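Local coordinates for protein CalS13 (PDB 4ZAS) that probably acts as a pyridoxal phosphate-dependent sugar aminotransferase of the DegT/DnrJ/EryC1 family and binds dTDP-4-keto-6-deoxyglucose, at residues L90-R95 / R187-E192; V109-L114 / W121-N126; A61-A66 / S283-V288; V232-D237 / D241-R246. One frame throughout, in Å; residues are numbered along the deposited sequence.

Interaction 1. Residues L90-R95 / R187-E192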
loop_
_atom_site.group_PDB
_atom_site.type_symbol
_atom_site.label_atom_id
_atom_site.label_comp_id
_atom_site.label_asym_id
_atom_site.label_seq_id
_atom_site.Cartn_x
_atom_site.Cartn_y
_atom_site.Cartn_z
ATOM N N LEU A 90 11.795 -2.487 7.422
ATOM C CA LEU A 90 13.055 -1.794 7.219
ATOM C C LEU A 90 13.081 -0.389 7.834
ATOM O O LEU A 90 14.160 0.138 8.161
ATOM C CB LEU A 90 13.351 -1.731 5.723
ATOM C CG LEU A 90 13.748 -3.122 5.232
ATOM C CD1 LEU A 90 13.797 -3.160 3.733
ATOM C CD2 LEU A 90 15.096 -3.520 5.826
ATOM N N SER A 91 11.897 0.193 8.041
ATOM C CA SER A 91 11.801 1.506 8.652
ATOM C C SER A 91 12.351 1.484 10.097
ATOM O O SER A 91 12.787 2.513 10.612
ATOM C CB SER A 91 10.356 1.992 8.648
ATOM O OG SER A 91 9.636 1.444 9.736
ATOM N N LEU A 92 12.371 0.304 10.716
ATOM C CA LEU A 92 12.978 0.108 12.032
ATOM C C LEU A 92 14.464 0.393 11.984
ATOM O O LEU A 92 15.056 0.894 12.954
ATOM C CB LEU A 92 12.770 -1.316 12.510
ATOM C CG LEU A 92 11.330 -1.730 12.764
ATOM C CD1 LEU A 92 11.281 -3.227 13.024
ATOM C CD2 LEU A 92 10.776 -0.958 13.925
ATOM N N ALA A 93 15.066 0.028 10.857
ATOM C CA ALA A 93 16.492 0.225 10.650
ATOM C C ALA A 93 16.788 1.692 10.380
ATOM O O ALA A 93 17.684 2.286 10.979
ATOM C CB ALA A 93 16.972 -0.634 9.509
ATOM N N ALA A 94 16.005 2.271 9.477
ATOM C CA ALA A 94 16.154 3.665 9.082
ATOM C C ALA A 94 15.785 4.638 10.205
ATOM O O ALA A 94 16.465 5.638 10.410
ATOM C CB ALA A 94 15.313 3.932 7.861
ATOM N N ARG A 95 14.689 4.347 10.902
ATOM C CA ARG A 95 14.188 5.175 12.005
ATOM C C ARG A 95 13.948 4.307 13.228
ATOM O O ARG A 95 12.859 3.769 13.403
ATOM C CB ARG A 95 12.879 5.900 11.642
ATOM C CG ARG A 95 12.965 6.953 10.541
ATOM C CD ARG A 95 11.639 7.086 9.744
ATOM N NE ARG A 95 10.468 7.265 10.587
ATOM C CZ ARG A 95 9.300 6.674 10.373
ATOM N NH1 ARG A 95 9.129 5.871 9.331
ATOM N NH2 ARG A 95 8.297 6.896 11.201
ATOM N N ARG A 187 23.442 -4.243 17.151
ATOM C CA ARG A 187 23.300 -5.298 16.161
ATOM C C ARG A 187 22.395 -4.838 15.010
ATOM O O ARG A 187 21.336 -4.283 15.248
ATOM C CB ARG A 187 22.724 -6.550 16.831
ATOM C CG ARG A 187 22.855 -7.846 16.051
ATOM C CD ARG A 187 22.330 -8.971 16.911
ATOM N NE ARG A 187 22.391 -10.288 16.280
ATOM C CZ ARG A 187 21.483 -10.756 15.431
ATOM N NH1 ARG A 187 21.623 -11.974 14.922
ATOM N NH2 ARG A 187 20.436 -10.011 15.088
ATOM N N PRO A 188 22.823 -5.049 13.760
ATOM C CA PRO A 188 21.936 -4.682 12.661
ATOM C C PRO A 188 20.654 -5.471 12.704
ATOM O O PRO A 188 20.606 -6.548 13.309
ATOM C CB PRO A 188 22.739 -5.050 11.415
ATOM C CG PRO A 188 23.680 -6.094 11.880
ATOM C CD PRO A 188 24.060 -5.676 13.275
ATOM N N LEU A 189 19.621 -4.910 12.086
ATOM C CA LEU A 189 18.316 -5.553 12.007
ATOM C C LEU A 189 18.366 -6.743 11.051
ATOM O O LEU A 189 18.831 -6.611 9.921
ATOM C CB LEU A 189 17.263 -4.563 11.512
ATOM C CG LEU A 189 15.838 -5.098 11.463
ATOM C CD1 LEU A 189 15.335 -5.325 12.872
ATOM C CD2 LEU A 189 14.911 -4.175 10.692
ATOM N N VAL A 190 17.893 -7.903 11.496
ATOM C CA VAL A 190 17.820 -9.067 10.614
ATOM C C VAL A 190 16.381 -9.312 10.157
ATOM O O VAL A 190 15.513 -9.644 10.976
ATOM C CB VAL A 190 18.408 -10.298 11.312
ATOM C CG1 VAL A 190 18.346 -11.491 10.406
ATOM C CG2 VAL A 190 19.838 -10.015 11.743
ATOM N N VAL A 191 16.148 -9.180 8.848
ATOM C CA VAL A 191 14.815 -9.337 8.248
ATOM C C VAL A 191 14.762 -10.539 7.310
ATOM O O VAL A 191 15.526 -10.589 6.334
ATOM C CB VAL A 191 14.412 -8.076 7.435
ATOM C CG1 VAL A 191 13.031 -8.275 6.849
ATOM C CG2 VAL A 191 14.449 -6.845 8.294
ATOM N N GLU A 192 13.858 -11.482 7.576
ATOM C CA GLU A 192 13.618 -12.626 6.675
ATOM C C GLU A 192 12.452 -12.407 5.718
ATOM O O GLU A 192 11.312 -12.305 6.160
ATOM C CB GLU A 192 13.324 -13.897 7.474
ATOM C CG GLU A 192 14.441 -14.381 8.380
ATOM C CD GLU A 192 14.028 -15.597 9.194
ATOM O OE1 GLU A 192 13.293 -16.447 8.668
ATOM O OE2 GLU A 192 14.417 -15.694 10.375
#

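Interaction 2. Residues V109-L114 / W121-N126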
loop_
_atom_site.group_PDB
_atom_site.type_symbol
_atom_site.label_atom_id
_atom_site.label_comp_id
_atom_site.label_asym_id
_atom_site.label_seq_id
_atom_site.Cartn_x
_atom_site.Cartn_y
_atom_site.Cartn_z
ATOM N N VAL A 109 21.974 -1.663 3.631
ATOM C CA VAL A 109 21.306 -2.944 3.827
ATOM C C VAL A 109 21.944 -3.981 2.920
ATOM O O VAL A 109 22.049 -3.782 1.702
ATOM C CB VAL A 109 19.790 -2.844 3.552
ATOM C CG1 VAL A 109 19.123 -4.218 3.710
ATOM C CG2 VAL A 109 19.141 -1.815 4.478
ATOM N N LEU A 110 22.395 -5.072 3.530
ATOM C CA LEU A 110 22.957 -6.200 2.806
ATOM C C LEU A 110 21.818 -7.127 2.426
ATOM O O LEU A 110 21.009 -7.516 3.278
ATOM C CB LEU A 110 23.994 -6.923 3.665
ATOM C CG LEU A 110 25.267 -6.122 3.913
ATOM C CD1 LEU A 110 26.074 -6.714 5.040
ATOM C CD2 LEU A 110 26.105 -5.992 2.648
ATOM N N THR A 111 21.724 -7.460 1.148
ATOM C CA THR A 111 20.587 -8.236 0.659
ATOM C C THR A 111 20.956 -9.070 -0.554
ATOM O O THR A 111 22.024 -8.886 -1.145
ATOM C CB THR A 111 19.424 -7.320 0.265
ATOM O OG1 THR A 111 18.362 -8.110 -0.279
ATOM C CG2 THR A 111 19.873 -6.341 -0.798
ATOM N N THR A 112 20.055 -9.956 -0.957
ATOM C CA THR A 112 20.323 -10.781 -2.124
ATOM C C THR A 112 19.624 -10.228 -3.349
ATOM O O THR A 112 18.514 -9.723 -3.256
ATOM C CB THR A 112 19.901 -12.228 -1.906
ATOM O OG1 THR A 112 19.902 -12.893 -3.178
ATOM C CG2 THR A 112 18.509 -12.272 -1.334
ATOM N N PRO A 113 20.302 -10.281 -4.502
ATOM C CA PRO A 113 19.710 -9.805 -5.755
ATOM C C PRO A 113 18.857 -10.861 -6.457
ATOM O O PRO A 113 18.078 -10.515 -7.360
ATOM C CB PRO A 113 20.936 -9.426 -6.598
ATOM C CG PRO A 113 22.020 -10.201 -6.056
ATOM C CD PRO A 113 21.744 -10.506 -4.621
ATOM N N LEU A 114 18.978 -12.118 -6.031
ATOM C CA LEU A 114 18.162 -13.191 -6.595
ATOM C C LEU A 114 16.860 -13.292 -5.815
ATOM O O LEU A 114 16.733 -14.052 -4.843
ATOM C CB LEU A 114 18.924 -14.524 -6.584
ATOM C CG LEU A 114 18.210 -15.729 -7.205
ATOM C CD1 LEU A 114 17.654 -15.322 -8.523
ATOM C CD2 LEU A 114 19.195 -16.877 -7.405
ATOM N N TRP A 121 13.425 -2.909 -3.309
ATOM C CA TRP A 121 13.090 -1.499 -3.465
ATOM C C TRP A 121 12.663 -0.820 -2.165
ATOM O O TRP A 121 12.927 0.367 -2.006
ATOM C CB TRP A 121 12.008 -1.308 -4.526
ATOM C CG TRP A 121 12.376 -1.685 -5.973
ATOM C CD1 TRP A 121 11.504 -1.759 -7.018
ATOM C CD2 TRP A 121 13.672 -2.033 -6.520
ATOM N NE1 TRP A 121 12.156 -2.123 -8.165
ATOM C CE2 TRP A 121 13.484 -2.297 -7.893
ATOM C CE3 TRP A 121 14.964 -2.152 -5.986
ATOM C CZ2 TRP A 121 14.535 -2.664 -8.740
ATOM C CZ3 TRP A 121 16.010 -2.517 -6.835
ATOM C CH2 TRP A 121 15.785 -2.772 -8.190
ATOM N N PRO A 122 12.019 -1.551 -1.233
ATOM C CA PRO A 122 11.791 -0.958 0.093
ATOM C C PRO A 122 13.067 -0.513 0.792
ATOM O O PRO A 122 12.996 0.376 1.647
ATOM C CB PRO A 122 11.127 -2.085 0.875
ATOM C CG PRO A 122 10.362 -2.812 -0.145
ATOM C CD PRO A 122 11.209 -2.770 -1.406
ATOM N N ILE A 123 14.210 -1.102 0.443
ATOM C CA ILE A 123 15.448 -0.597 0.997
ATOM C C ILE A 123 15.607 0.842 0.533
ATOM O O ILE A 123 15.902 1.727 1.337
ATOM C CB ILE A 123 16.666 -1.434 0.584
ATOM C CG1 ILE A 123 16.557 -2.873 1.113
ATOM C CG2 ILE A 123 17.942 -0.770 1.073
ATOM C CD1 ILE A 123 17.588 -3.810 0.479
ATOM N N LEU A 124 15.366 1.089 -0.752
ATOM C CA LEU A 124 15.552 2.439 -1.297
ATOM C C LEU A 124 14.470 3.420 -0.824
ATOM O O LEU A 124 14.769 4.586 -0.556
ATOM C CB LEU A 124 15.621 2.411 -2.835
ATOM C CG LEU A 124 16.665 1.458 -3.469
ATOM C CD1 LEU A 124 16.556 1.431 -4.997
ATOM C CD2 LEU A 124 18.105 1.739 -3.037
ATOM N N ALA A 125 13.235 2.946 -0.679
ATOM C CA ALA A 125 12.138 3.803 -0.217
ATOM C C ALA A 125 12.408 4.316 1.198
ATOM O O ALA A 125 12.004 5.418 1.557
ATOM C CB ALA A 125 10.810 3.057 -0.271
ATOM N N ASN A 126 13.131 3.526 1.982
ATOM C CA ASN A 126 13.510 3.931 3.327
ATOM C C ASN A 126 14.793 4.754 3.333
ATOM O O ASN A 126 15.320 5.061 4.395
ATOM C CB ASN A 126 13.688 2.705 4.208
ATOM C CG ASN A 126 12.411 2.271 4.884
ATOM O OD1 ASN A 126 11.922 2.949 5.802
ATOM N ND2 ASN A 126 11.866 1.123 4.454
#

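Interaction 3. Residues A61-A66 / S283-V288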
loop_
_atom_site.group_PDB
_atom_site.type_symbol
_atom_site.label_atom_id
_atom_site.label_comp_id
_atom_site.label_asym_id
_atom_site.label_seq_id
_atom_site.Cartn_x
_atom_site.Cartn_y
_atom_site.Cartn_z
ATOM N N ALA A 61 -8.269 -8.899 12.879
ATOM C CA ALA A 61 -7.687 -9.334 14.147
ATOM C C ALA A 61 -7.845 -10.845 14.333
ATOM O O ALA A 61 -6.940 -11.497 14.831
ATOM C CB ALA A 61 -8.309 -8.589 15.311
ATOM N N GLU A 62 -9.001 -11.387 13.946
ATOM C CA GLU A 62 -9.264 -12.826 14.061
ATOM C C GLU A 62 -8.295 -13.604 13.174
ATOM O O GLU A 62 -7.822 -14.675 13.545
ATOM C CB GLU A 62 -10.705 -13.179 13.671
ATOM C CG GLU A 62 -10.975 -14.671 13.771
ATOM C CD GLU A 62 -12.347 -15.106 13.265
ATOM O OE1 GLU A 62 -13.190 -14.253 12.929
ATOM O OE2 GLU A 62 -12.578 -16.334 13.207
ATOM N N TYR A 63 -8.040 -13.071 11.986
ATOM C CA TYR A 63 -7.067 -13.636 11.068
ATOM C C TYR A 63 -5.634 -13.590 11.634
ATOM O O TYR A 63 -4.937 -14.604 11.662
ATOM C CB TYR A 63 -7.173 -12.903 9.730
ATOM C CG TYR A 63 -6.028 -13.103 8.765
ATOM C CD1 TYR A 63 -5.794 -14.341 8.156
ATOM C CD2 TYR A 63 -5.225 -12.027 8.391
ATOM C CE1 TYR A 63 -4.773 -14.506 7.240
ATOM C CE2 TYR A 63 -4.189 -12.192 7.477
ATOM C CZ TYR A 63 -3.976 -13.434 6.902
ATOM O OH TYR A 63 -2.939 -13.588 6.001
ATOM N N GLU A 64 -5.209 -12.425 12.111
ATOM C CA GLU A 64 -3.870 -12.275 12.694
ATOM C C GLU A 64 -3.631 -13.273 13.831
ATOM O O GLU A 64 -2.531 -13.803 13.983
ATOM C CB GLU A 64 -3.653 -10.846 13.203
ATOM C CG GLU A 64 -3.543 -9.774 12.119
ATOM C CD GLU A 64 -3.475 -8.367 12.710
ATOM O OE1 GLU A 64 -3.840 -8.217 13.898
ATOM O OE2 GLU A 64 -3.070 -7.413 11.998
ATOM N N ALA A 65 -4.651 -13.506 14.644
ATOM C CA ALA A 65 -4.535 -14.479 15.725
ATOM C C ALA A 65 -4.355 -15.897 15.190
ATOM O O ALA A 65 -3.519 -16.650 15.687
ATOM C CB ALA A 65 -5.756 -14.414 16.635
ATOM N N ALA A 66 -5.125 -16.243 14.160
ATOM C CA ALA A 66 -5.091 -17.586 13.573
ATOM C C ALA A 66 -3.741 -17.864 12.946
ATOM O O ALA A 66 -3.194 -18.957 13.097
ATOM C CB ALA A 66 -6.178 -17.751 12.552
ATOM N N SER A 283 -10.805 -18.014 5.471
ATOM C CA SER A 283 -11.311 -19.112 4.652
ATOM C C SER A 283 -10.197 -19.995 4.147
ATOM O O SER A 283 -10.256 -21.226 4.251
ATOM C CB SER A 283 -12.090 -18.597 3.439
ATOM O OG SER A 283 -13.465 -18.471 3.718
ATOM N N ASN A 284 -9.175 -19.360 3.598
ATOM C CA ASN A 284 -8.152 -20.119 2.925
ATOM C C ASN A 284 -7.228 -20.801 3.905
ATOM O O ASN A 284 -6.569 -21.777 3.543
ATOM C CB ASN A 284 -7.380 -19.224 1.967
ATOM C CG ASN A 284 -8.184 -18.903 0.732
ATOM O OD1 ASN A 284 -9.056 -19.678 0.336
ATOM N ND2 ASN A 284 -7.910 -17.764 0.120
ATOM N N LEU A 285 -7.205 -20.328 5.149
ATOM C CA LEU A 285 -6.416 -21.019 6.163
ATOM C C LEU A 285 -6.926 -22.443 6.372
ATOM O O LEU A 285 -6.153 -23.351 6.699
ATOM C CB LEU A 285 -6.422 -20.269 7.484
ATOM C CG LEU A 285 -5.385 -19.156 7.549
ATOM C CD1 LEU A 285 -5.567 -18.372 8.843
ATOM C CD2 LEU A 285 -3.982 -19.669 7.417
ATOM N N GLU A 286 -8.225 -22.634 6.162
ATOM C CA GLU A 286 -8.843 -23.942 6.344
ATOM C C GLU A 286 -8.417 -24.951 5.281
ATOM O O GLU A 286 -8.612 -26.143 5.462
ATOM C CB GLU A 286 -10.364 -23.818 6.302
ATOM C CG GLU A 286 -10.980 -23.056 7.448
ATOM C CD GLU A 286 -12.474 -22.855 7.245
ATOM O OE1 GLU A 286 -12.892 -22.666 6.079
ATOM O OE2 GLU A 286 -13.230 -22.891 8.240
ATOM N N ARG A 287 -7.882 -24.480 4.158
ATOM C CA ARG A 287 -7.577 -25.398 3.074
ATOM C C ARG A 287 -6.088 -25.478 2.744
ATOM O O ARG A 287 -5.658 -26.333 1.973
ATOM C CB ARG A 287 -8.385 -25.002 1.835
ATOM C CG ARG A 287 -9.867 -25.162 2.101
ATOM C CD ARG A 287 -10.695 -25.437 0.878
ATOM N NE ARG A 287 -12.070 -25.767 1.262
ATOM C CZ ARG A 287 -12.507 -26.986 1.574
ATOM N NH1 ARG A 287 -11.678 -28.022 1.567
ATOM N NH2 ARG A 287 -13.780 -27.165 1.905
ATOM N N VAL A 288 -5.293 -24.595 3.329
ATOM C CA VAL A 288 -3.939 -24.425 2.831
ATOM C C VAL A 288 -3.063 -25.624 3.187
ATOM O O VAL A 288 -2.145 -25.936 2.442
ATOM C CB VAL A 288 -3.318 -23.082 3.317
ATOM C CG1 VAL A 288 -3.100 -23.048 4.824
ATOM C CG2 VAL A 288 -2.039 -22.777 2.557
#

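Interaction 4. Residues V232-D237 / D241-R246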
loop_
_atom_site.group_PDB
_atom_site.type_symbol
_atom_site.label_atom_id
_atom_site.label_comp_id
_atom_site.label_asym_id
_atom_site.label_seq_id
_atom_site.Cartn_x
_atom_site.Cartn_y
_atom_site.Cartn_z
ATOM N N VAL A 232 3.672 -9.218 8.986
ATOM C CA VAL A 232 5.001 -9.183 9.574
ATOM C C VAL A 232 4.970 -9.921 10.911
ATOM O O VAL A 232 4.032 -9.730 11.698
ATOM C CB VAL A 232 5.483 -7.742 9.750
ATOM C CG1 VAL A 232 6.884 -7.719 10.299
ATOM C CG2 VAL A 232 5.381 -6.982 8.439
ATOM N N VAL A 233 5.980 -10.762 11.160
ATOM C CA VAL A 233 6.098 -11.487 12.439
ATOM C C VAL A 233 7.291 -10.934 13.231
ATOM O O VAL A 233 8.404 -10.832 12.728
ATOM C CB VAL A 233 6.234 -13.016 12.209
ATOM C CG1 VAL A 233 6.157 -13.774 13.530
ATOM C CG2 VAL A 233 5.153 -13.516 11.250
ATOM N N LEU A 234 7.052 -10.565 14.475
ATOM C CA LEU A 234 8.090 -9.916 15.259
ATOM C C LEU A 234 8.597 -10.828 16.363
ATOM O O LEU A 234 7.832 -11.604 16.933
ATOM C CB LEU A 234 7.561 -8.600 15.854
ATOM C CG LEU A 234 7.306 -7.403 14.923
ATOM C CD1 LEU A 234 8.413 -7.172 13.895
ATOM C CD2 LEU A 234 5.990 -7.571 14.205
ATOM N N PRO A 235 9.891 -10.724 16.677
ATOM C CA PRO A 235 10.508 -11.544 17.728
ATOM C C PRO A 235 10.269 -11.047 19.135
ATOM O O PRO A 235 10.503 -11.829 20.050
ATOM C CB PRO A 235 11.997 -11.493 17.390
ATOM C CG PRO A 235 12.171 -10.221 16.688
ATOM C CD PRO A 235 10.892 -9.985 15.894
ATOM N N ASP A 236 9.846 -9.795 19.319
ATOM C CA ASP A 236 9.521 -9.303 20.672
ATOM C C ASP A 236 8.434 -8.219 20.716
ATOM O O ASP A 236 8.006 -7.692 19.702
ATOM C CB ASP A 236 10.780 -8.796 21.395
ATOM C CG ASP A 236 11.551 -7.762 20.599
ATOM O OD1 ASP A 236 11.031 -6.646 20.415
ATOM O OD2 ASP A 236 12.704 -8.046 20.206
ATOM N N ASP A 237 7.991 -7.897 21.916
ATOM C CA ASP A 237 6.870 -6.995 22.079
ATOM C C ASP A 237 7.184 -5.532 21.710
ATOM O O ASP A 237 6.298 -4.816 21.263
ATOM C CB ASP A 237 6.338 -7.088 23.514
ATOM C CG ASP A 237 5.724 -8.461 23.825
ATOM O OD1 ASP A 237 5.520 -9.256 22.879
ATOM O OD2 ASP A 237 5.419 -8.747 25.005
ATOM N N ASP A 241 4.781 -3.694 19.039
ATOM C CA ASP A 241 4.069 -2.453 19.327
ATOM C C ASP A 241 4.434 -1.399 18.287
ATOM O O ASP A 241 3.554 -0.765 17.701
ATOM C CB ASP A 241 4.384 -1.939 20.732
ATOM C CG ASP A 241 3.793 -2.820 21.829
ATOM O OD1 ASP A 241 2.861 -3.596 21.531
ATOM O OD2 ASP A 241 4.259 -2.733 22.990
ATOM N N ARG A 242 5.729 -1.250 18.027
ATOM C CA ARG A 242 6.201 -0.215 17.118
ATOM C C ARG A 242 5.680 -0.351 15.686
ATOM O O ARG A 242 5.356 0.642 15.041
ATOM C CB ARG A 242 7.727 -0.174 17.092
ATOM C CG ARG A 242 8.228 1.072 16.385
ATOM C CD ARG A 242 9.721 1.269 16.506
ATOM N NE ARG A 242 10.236 1.015 17.850
ATOM C CZ ARG A 242 10.375 1.946 18.787
ATOM N NH1 ARG A 242 10.045 3.206 18.538
ATOM N NH2 ARG A 242 10.856 1.611 19.977
ATOM N N LEU A 243 5.611 -1.575 15.184
ATOM C CA LEU A 243 5.200 -1.777 13.808
ATOM C C LEU A 243 3.712 -1.611 13.658
ATOM O O LEU A 243 3.240 -1.160 12.617
ATOM C CB LEU A 243 5.640 -3.149 13.310
ATOM C CG LEU A 243 6.716 -2.986 12.247
ATOM C CD1 LEU A 243 7.795 -2.142 12.829
ATOM C CD2 LEU A 243 7.281 -4.312 11.765
ATOM N N ARG A 244 2.974 -1.979 14.700
ATOM C CA ARG A 244 1.527 -1.845 14.693
ATOM C C ARG A 244 1.210 -0.342 14.620
ATOM O O ARG A 244 0.302 0.093 13.900
ATOM C CB ARG A 244 0.923 -2.479 15.946
ATOM C CG ARG A 244 -0.432 -3.111 15.739
ATOM C CD ARG A 244 -0.882 -3.929 16.950
ATOM N NE ARG A 244 -1.909 -3.212 17.709
ATOM C CZ ARG A 244 -3.213 -3.254 17.434
ATOM N NH1 ARG A 244 -3.664 -3.987 16.427
ATOM N NH2 ARG A 244 -4.074 -2.565 18.172
ATOM N N LEU A 245 2.029 0.443 15.322
ATOM C CA LEU A 245 1.929 1.886 15.322
ATOM C C LEU A 245 2.171 2.477 13.947
ATOM O O LEU A 245 1.358 3.271 13.462
ATOM C CB LEU A 245 2.942 2.494 16.297
ATOM C CG LEU A 245 2.463 3.158 17.579
ATOM C CD1 LEU A 245 3.644 3.747 18.305
ATOM C CD2 LEU A 245 1.463 4.250 17.230
ATOM N N ARG A 246 3.306 2.131 13.340
ATOM C CA ARG A 246 3.665 2.721 12.056
ATOM C C ARG A 246 2.780 2.192 10.941
ATOM O O ARG A 246 2.813 2.699 9.818
ATOM C CB ARG A 246 5.126 2.469 11.722
ATOM C CG ARG A 246 6.059 3.098 12.687
ATOM C CD ARG A 246 7.489 2.948 12.244
ATOM N NE ARG A 246 8.391 3.577 13.207
ATOM C CZ ARG A 246 9.707 3.641 13.059
ATOM N NH1 ARG A 246 10.274 3.096 11.992
ATOM N NH2 ARG A 246 10.451 4.249 13.972
#

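Interaction 1. Residues L90-R95 / R187-E192
Leu189 is the bump of this contact, and the surface of Leu92 and Ala93 is the hollow that takes it. Its CG stands anti to the backbone N (chi1 -177°), which carries methyl CD2 off strand 189-193 toward the helix. CD2 comes to rest 4.0 Å from CB of Leu92. The same methyl lies 4.3 Å from CB of Ala93. The small alanine gives the leucine a low place in the helix surface, and the backbones come closest there, with the CA atoms of Ala93 and Leu189 6.2 Å apart. One turn back along the helix a second, looser pair forms. Leu90 CD2 reaches Val191 CG2 at 4.2 Å, and the two side chains meet at a slant. Val191 CG2 also packs at 3.6 Å on Leu189 CD2, its neighbour on the same face of the strand, and the two make a continuous apolar ridge. The segments 90-94 and 189-192 run nearly antiparallel, at 164°, their axes 8.9 Å apart at closest approach. This is a helix laid on the central sheet of the large domain of a fold type I aminotransferase. Ala157 of strand 155-161 touches Leu90, Ala93 and Leu189 and widens the floor. The polar backbone of the strand is used elsewhere: the backbones of Leu189 and Val191 are hydrogen-bonded to strand 155-161. No hydrogen bond crosses between helix and strand. The contact is therefore pure hydrocarbon packing, and it depends on how well the shapes fit and on the exclusion of water rather than on directed bonds.

Interaction 2. Residues V109-L114 / W121-N126
No flat group lies between Ile123 and its partners Val109 and Thr111; the planar side chains stand at the margin of this aliphatic contact. One is the amide of Asn126, at the end of the short helix. Its ND2 gives a bond of 3.1 Å to Pro122 O, tilted from both the amide plane and the carbonyl plane. The backbone N of Asn126 reaches the same Pro122 O from the opposite face of that carbonyl. A further bond from ND2 to His87 O ties the amide to helix 82-94. The other is the indole of Trp121, whose NE1 bonds to Leu249 O of the second subunit. Between strand and helix, Ile123 does the work. Its CG1 is anti to the carbonyl carbon (chi1 -63°), and CD1 ends between two strand residues, 3.6 Å from Val109 CG1 and 3.6 Å from Thr111 CG2. The second branch, CG2, rests 3.7 Å from Val109 CB. Replacing Ile123 by alanine would remove CD1, and is likely to leave Val109 CG1 and Thr111 CG2 without their partner and a gap between strand and helix. Val109 and Ile123 meet tip to tip, whereas Thr111 comes at a slant and offers its methyl. The hydroxyl of Thr111 is taken up by Asn120 OD1. The contact belongs to the beta-alpha-beta unit of strand 108-111, helix 121-125 and strand 129-132, and Ile123 also touches Ile130 of the second strand. Its chemistry implies a division of labour: methyl groups fill the buried interior, while the bonds of Asn126 fasten the helix end.

Interaction 3. Residues A61-A66 / S283-V288
Two helices meet here: Leu285 on the long helix 275-305 is set against Tyr63 and Ala66 on helix 58-71. The contact is small, about 109 Å² in all, and one methyl group carries it. Leu285 CD1 lies 3.8 Å from Ala66 CB and 4.1 Å from Tyr63 CD1. These two partners are three residues apart, so they sit on the same side of helix 58-71. Their touching atoms, Tyr63 CD1 and Ala66 CB, are 5.6 Å from each other, and the leucine methyl fits at the mouth between them. Leu285 leaves its backbone toward the other helix, and CG is anti to the carbonyl carbon (chi1 -84°). Tyr63 has its CG anti to the backbone N (chi1 165°), which brings the ring across toward helix 275-305. The two side chains cross at about a right angle. In enzymes of fold type I, a long helix of this kind commonly leads from the large domain to the C-terminal part, and helix 275-305 is consistent with that role. The loop after Lys222, the residue predicted to hold pyridoxal phosphate, packs close by: Leu224 touches Leu285, and Thr226 touches Tyr63. Leu282, one turn back on the long helix, also touches Tyr63. Polar neighbours look elsewhere. Asn284 bonds through OD1 to Ser38 N and through ND2 to Thr225 O. On helix 58-71, Glu64 OE2 forms a salt bridge with Arg247 and a hydrogen bond with Ser78 OG. No hydrogen bond joins 61-66 to 283-288.

Interaction 4. Residues V232-D237 / D241-R246
Asp237 and Asp241 are joined by the first-turn backbone bond of helix 237-247, Asp241 N to Asp237 O at 2.9 Å and nearly straight (169°). This is a strand-turn-helix connection: strand 230-233 leaves the central sheet, turns through Pro235 and enters the helix. The helix then folds back along the strand it came from. Asp236 sits at the N-cap, where its OD1 accepts from Leu239 N. Leu243 fills the angle between strand and helix. Its methyl CD2 lies 3.7 Å from Val232 CG1 and 3.7 Å from Leu234 CD1. These methyls of Val232 and Leu234 are themselves 3.9 Å apart, so the three form a compact triangle. Leu243 crosses Val232 at about a right angle and meets Leu234 at a slant. Its first torsion, -112°, is well off a staggered value, and with it CD2 faces both residues at once. On the sheet side, Val213 of strand 213-217 touches both Val232 and Leu234. At the exposed end of the contact the two acids stay apart, with 6.4 Å from Asp237 OD1 to Asp241 OD1. Asp237 OD1 is engaged by Arg75 in a salt bridge, which is likely to ease its charge. Asp237, in the first turn, would also be expected to suit the positive end of the helix dipole. Asp241 keeps its carboxylate close to Asp237 O, with CG anti to its carbonyl carbon. Its OD2 lies 3.4 Å from Asp237 O; both are acceptors, and no hydrogen bond joins them.

How the interactions relate
Interactions 1, 2 and 4 all pack helices on the same central sheet. Interaction 3 touches none of them; its nearest neighbour is interaction 4, centres 19 Å and nearest atoms about 5 Å apart. Helix 82-94 is shared ground. Asn126 of interaction 2 packs on its Leu90 and Ser91, centres 11 Å apart. Leu92 CD2 meets Leu243 CD1 of interaction 4 at 3.4 Å. Arg246 probably bonds through NH2 to Arg95 O and NH1 to Ser91 OG. None of the four contacts lines the sugar-nucleotide pocket. The Thr111 side chain is about 14 Å from the bound dTDP-4-keto-6-deoxyglucose, and that of Asp241 about 12 Å from that of Arg253, a dTDP-binding residue with none bound in this chain.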